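Local coordinates for putative branched-chain amino acid ABC transporter, periplasmic branched-chain amino acid-binding protein (Pseudomonas protegens Pf-5, PDB 4RU0) that probably captures a small solute, such as a branched-chain amino acid, in the periplasm for import by an ABC transporter, at residues Val261-Ser271 and Ala282-Tyr292. Residues are numbered along the deposited sequence; the frame is centred on the assembly and turned at random.
Sequences VDHIIGDIWAS and AAKGYLALTPY. With P3G (3,6,9,12,15-pentaoxaheptadecane), chain C.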
loop_
_atom_site.group_PDB
_atom_site.type_symbol
_atom_site.label_atom_id
_atom_site.label_comp_id
_atom_site.label_asym_id
_atom_site.label_seq_id
_atom_site.Cartn_x
_atom_site.Cartn_y
_atom_site.Cartn_z
ATOM N N VAL A 261 4.042 -19.028 15.896
ATOM C CA VAL A 261 4.178 -18.171 14.732
ATOM C C VAL A 261 2.824 -17.758 14.158
ATOM O O VAL A 261 2.704 -16.714 13.511
ATOM C CB VAL A 261 5.036 -18.883 13.654
ATOM C CG1 VAL A 261 5.105 -18.074 12.374
ATOM C CG2 VAL A 261 6.435 -19.128 14.204
ATOM N N ASP A 262 1.793 -18.557 14.409
ATOM C CA ASP A 262 0.467 -18.208 13.903
ATOM C C ASP A 262 -0.253 -17.249 14.855
ATOM O O ASP A 262 -1.436 -16.958 14.687
ATOM C CB ASP A 262 -0.373 -19.468 13.655
ATOM C CG ASP A 262 -0.674 -20.233 14.926
ATOM O OD1 ASP A 262 0.077 -20.088 15.913
ATOM O OD2 ASP A 262 -1.668 -20.986 14.931
ATOM N N HIS A 263 0.476 -16.757 15.854
ATOM C CA HIS A 263 -0.005 -15.661 16.688
ATOM C C HIS A 263 0.715 -14.384 16.288
ATOM O O HIS A 263 0.608 -13.366 16.974
ATOM C CB HIS A 263 0.223 -15.934 18.177
ATOM C CG HIS A 263 -0.571 -17.087 18.714
ATOM N ND1 HIS A 263 -0.665 -17.353 20.066
ATOM C CD2 HIS A 263 -1.296 -18.041 18.092
ATOM C CE1 HIS A 263 -1.419 -18.424 20.251
ATOM N NE2 HIS A 263 -1.814 -18.860 19.065
ATOM N N ILE A 264 1.468 -14.455 15.191
ATOM C CA ILE A 264 2.196 -13.298 14.678
ATOM C C ILE A 264 1.513 -12.761 13.427
ATOM O O ILE A 264 1.272 -13.508 12.484
ATOM C CB ILE A 264 3.665 -13.638 14.336
ATOM C CG1 ILE A 264 4.353 -14.346 15.508
ATOM C CG2 ILE A 264 4.435 -12.373 13.938
ATOM C CD1 ILE A 264 5.822 -14.594 15.281
ATOM N N ILE A 265 1.201 -11.467 13.420
ATOM C CA ILE A 265 0.568 -10.860 12.254
ATOM C C ILE A 265 1.444 -9.762 11.678
ATOM O O ILE A 265 1.705 -8.746 12.327
ATOM C CB ILE A 265 -0.811 -10.271 12.581
ATOM C CG1 ILE A 265 -1.695 -11.322 13.254
ATOM C CG2 ILE A 265 -1.465 -9.755 11.314
ATOM C CD1 ILE A 265 -3.038 -10.790 13.712
ATOM N N GLY A 266 1.889 -9.966 10.448
ATOM C CA GLY A 266 2.785 -9.021 9.820
ATOM C C GLY A 266 2.096 -7.806 9.226
ATOM O O GLY A 266 0.944 -7.869 8.779
ATOM N N ASP A 267 2.821 -6.691 9.245
ATOM C CA ASP A 267 2.488 -5.493 8.487
ATOM C C ASP A 267 2.304 -5.839 7.010
ATOM O O ASP A 267 2.774 -6.883 6.548
ATOM C CB ASP A 267 3.602 -4.459 8.652
ATOM C CG ASP A 267 3.194 -3.084 8.204
ATOM O OD1 ASP A 267 3.323 -2.785 6.998
ATOM O OD2 ASP A 267 2.759 -2.294 9.069
ATOM N N ILE A 268 1.642 -4.970 6.257
ATOM C CA ILE A 268 1.477 -5.227 4.827
ATOM C C ILE A 268 2.833 -5.220 4.123
ATOM O O ILE A 268 3.003 -5.847 3.085
ATOM C CB ILE A 268 0.536 -4.209 4.160
ATOM C CG1 ILE A 268 1.116 -2.795 4.227
ATOM C CG2 ILE A 268 -0.848 -4.262 4.806
ATOM C CD1 ILE A 268 0.402 -1.812 3.335
ATOM N N TRP A 269 3.811 -4.542 4.713
ATOM C CA TRP A 269 5.162 -4.527 4.164
ATOM C C TRP A 269 6.017 -5.640 4.761
ATOM O O TRP A 269 7.243 -5.597 4.714
ATOM C CB TRP A 269 5.803 -3.155 4.386
ATOM C CG TRP A 269 4.999 -2.099 3.717
ATOM C CD1 TRP A 269 4.197 -1.183 4.314
ATOM C CD2 TRP A 269 4.875 -1.889 2.308
ATOM N NE1 TRP A 269 3.594 -0.395 3.367
ATOM C CE2 TRP A 269 3.995 -0.810 2.125
ATOM C CE3 TRP A 269 5.436 -2.502 1.182
ATOM C CZ2 TRP A 269 3.653 -0.329 0.861
ATOM C CZ3 TRP A 269 5.097 -2.025 -0.072
ATOM C CH2 TRP A 269 4.215 -0.949 -0.222
ATOM N N ALA A 270 5.346 -6.639 5.321
ATOM C CA ALA A 270 6.004 -7.856 5.777
ATOM C C ALA A 270 5.153 -9.049 5.368
ATOM O O ALA A 270 5.104 -10.054 6.064
ATOM C CB ALA A 270 6.216 -7.829 7.290
ATOM N N SER A 271 4.482 -8.920 4.230
ATOM C CA SER A 271 3.463 -9.877 3.823
ATOM C C SER A 271 3.814 -10.645 2.554
ATOM O O SER A 271 2.954 -11.306 1.976
ATOM C CB SER A 271 2.128 -9.160 3.618
ATOM O OG SER A 271 2.241 -8.180 2.601
ATOM N N ALA A 282 10.236 -22.592 9.912
ATOM C CA ALA A 282 9.907 -21.856 11.134
ATOM C C ALA A 282 8.783 -20.842 10.907
ATOM O O ALA A 282 8.187 -20.344 11.862
ATOM C CB ALA A 282 11.142 -21.149 11.677
ATOM N N ALA A 283 8.497 -20.541 9.642
ATOM C CA ALA A 283 7.502 -19.529 9.303
ATOM C C ALA A 283 6.121 -20.118 9.015
ATOM O O ALA A 283 5.199 -19.388 8.658
ATOM C CB ALA A 283 7.978 -18.711 8.109
ATOM N N LYS A 284 5.974 -21.429 9.163
ATOM C CA LYS A 284 4.682 -22.075 8.932
ATOM C C LYS A 284 3.617 -21.545 9.888
ATOM O O LYS A 284 3.795 -21.575 11.103
ATOM C CB LYS A 284 4.798 -23.595 9.085
ATOM C CG LYS A 284 5.570 -24.288 7.975
ATOM C CD LYS A 284 5.590 -25.793 8.196
ATOM C CE LYS A 284 6.174 -26.531 7.000
ATOM N NZ LYS A 284 5.349 -26.344 5.774
ATOM N N GLY A 285 2.512 -21.057 9.336
ATOM C CA GLY A 285 1.424 -20.547 10.152
ATOM C C GLY A 285 1.389 -19.031 10.258
ATOM O O GLY A 285 0.375 -18.455 10.657
ATOM N N TYR A 286 2.501 -18.394 9.902
ATOM C CA TYR A 286 2.640 -16.936 9.925
ATOM C C TYR A 286 1.480 -16.207 9.260
ATOM O O TYR A 286 1.083 -16.547 8.145
ATOM C CB TYR A 286 3.954 -16.549 9.248
ATOM C CG TYR A 286 4.217 -15.066 9.113
ATOM C CD1 TYR A 286 4.623 -14.306 10.205
ATOM C CD2 TYR A 286 4.088 -14.431 7.888
ATOM C CE1 TYR A 286 4.877 -12.949 10.079
ATOM C CE2 TYR A 286 4.344 -13.079 7.751
ATOM C CZ TYR A 286 4.738 -12.343 8.846
ATOM O OH TYR A 286 4.994 -10.999 8.706
ATOM N N LEU A 287 0.928 -15.217 9.957
ATOM C CA LEU A 287 -0.136 -14.387 9.397
ATOM C C LEU A 287 0.417 -13.064 8.862
ATOM O O LEU A 287 1.455 -12.579 9.327
ATOM C CB LEU A 287 -1.209 -14.100 10.445
ATOM C CG LEU A 287 -1.862 -15.310 11.115
ATOM C CD1 LEU A 287 -2.994 -14.874 12.034
ATOM C CD2 LEU A 287 -2.355 -16.282 10.066
ATOM N N ALA A 288 -0.281 -12.477 7.893
ATOM C CA ALA A 288 0.096 -11.157 7.393
ATOM C C ALA A 288 -1.113 -10.400 6.861
ATOM O O ALA A 288 -2.039 -11.002 6.316
ATOM C CB ALA A 288 1.157 -11.282 6.313
ATOM N N LEU A 289 -1.104 -9.081 7.036
ATOM C CA LEU A 289 -2.142 -8.222 6.478
ATOM C C LEU A 289 -1.791 -7.850 5.040
ATOM O O LEU A 289 -0.616 -7.737 4.691
ATOM C CB LEU A 289 -2.314 -6.956 7.327
ATOM C CG LEU A 289 -2.740 -7.138 8.784
ATOM C CD1 LEU A 289 -2.500 -5.860 9.582
ATOM C CD2 LEU A 289 -4.193 -7.547 8.873
ATOM N N THR A 290 -2.804 -7.655 4.205
ATOM C CA THR A 290 -2.566 -7.231 2.826
ATOM C C THR A 290 -3.752 -6.462 2.257
ATOM O O THR A 290 -4.906 -6.798 2.533
ATOM C CB THR A 290 -2.267 -8.434 1.902
ATOM O OG1 THR A 290 -2.076 -7.975 0.558
ATOM C CG2 THR A 290 -3.414 -9.430 1.924
ATOM N N PRO A 291 -3.470 -5.410 1.476
ATOM C CA PRO A 291 -4.509 -4.705 0.729
ATOM C C PRO A 291 -4.613 -5.235 -0.700
ATOM O O PRO A 291 -5.498 -4.820 -1.449
ATOM C CB PRO A 291 -4.022 -3.258 0.749
ATOM C CG PRO A 291 -2.541 -3.398 0.693
ATOM C CD PRO A 291 -2.187 -4.690 1.423
ATOM N N TYR A 292 -3.691 -6.109 -1.067
ATOM C CA TYR A 292 -3.703 -6.762 -2.366
ATOM C C TYR A 292 -3.226 -8.215 -2.300
ATOM O O TYR A 292 -2.094 -8.505 -2.641
ATOM C CB TYR A 292 -2.882 -5.969 -3.383
ATOM C CG TYR A 292 -1.750 -5.164 -2.796
ATOM C CD1 TYR A 292 -0.626 -5.783 -2.313
ATOM C CD2 TYR A 292 -1.806 -3.786 -2.743
ATOM C CE1 TYR A 292 0.413 -5.064 -1.790
ATOM C CE2 TYR A 292 -0.776 -3.062 -2.213
ATOM C CZ TYR A 292 0.334 -3.709 -1.736
ATOM O OH TYR A 292 1.373 -3.005 -1.200
HETATM O O3 P3G C . 7.579 -1.019 -3.754
HETATM C C7 P3G C . 6.900 0.013 -3.061
HETATM C C8 P3G C . 7.905 0.807 -2.248
HETATM O O4 P3G C . 7.229 1.401 -1.148
HETATM C C9 P3G C . 8.025 1.391 0.023
HETATM C C10 P3G C . 7.142 0.975 1.178
HETATM O O5 P3G C . 7.612 1.587 2.365
HETATM C C11 P3G C . 7.760 0.647 3.410
HETATM C C12 P3G C . 8.551 1.280 4.539
HETATM O O6 P3G C . 9.625 0.430 4.895
HETATM C C13 P3G C . 10.583 1.092 5.688
HETATM C C14 P3G C . 11.749 1.483 4.817
HETATM O O7 P3G C . 12.540 2.445 5.496
#
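Y286 lies lengthwise against 261-271 and has the largest surface buried there, followed by V261 and L289. A chi1 of 177° turns CG away from the backbone N and sends the ring past I264 to the loop after strand 264-266. There the hydroxyl donates to A270 O, in the ring plane, at 2.8 Å. G266 CA sits 3.2 Å from the same OH, and a beta carbon on G266 would collide with it. At the ring's near end V261 CG1 packs on Y286 CB at 3.7 Å and V261 CG2 lies 3.2 Å from A282 O, while I264 CG2 meets CE1 near the ring plane.

Beside the ring the strands pair in parallel, their axes 28° apart. L287 N donates to I264 O, G266 N to L287 O, and L289 N to G266 O, the last nearly straight (173° at hydrogen). L289 CG meets I265 CG2 at 3.9 Å on the sheet face covered by helix 157-172, L289 O receives the CA-H of I268 (CA to O 3.3 Å), and I268 CG2 rests 3.7 Å from P291 CD.

W269 carries the contact into the ligand pocket: C10 of the bound pentaoxaheptadecane lies over one indole face, 3.7 Å from CZ2. W269 NE1 is hydrogen-bonded to G135 O, and D267 OD1 accepts from W269 N in an Asx turn while D267 OD2 salt-bridges R241. With an alanine replacing this tryptophan, the ligand would probably lose its flat surface and G135 O its N-H donor.

The chemistry implies a beta-alpha-beta unit tied by backbone bonds and one tyrosine hydroxyl, presenting an aromatic platform to the ligand.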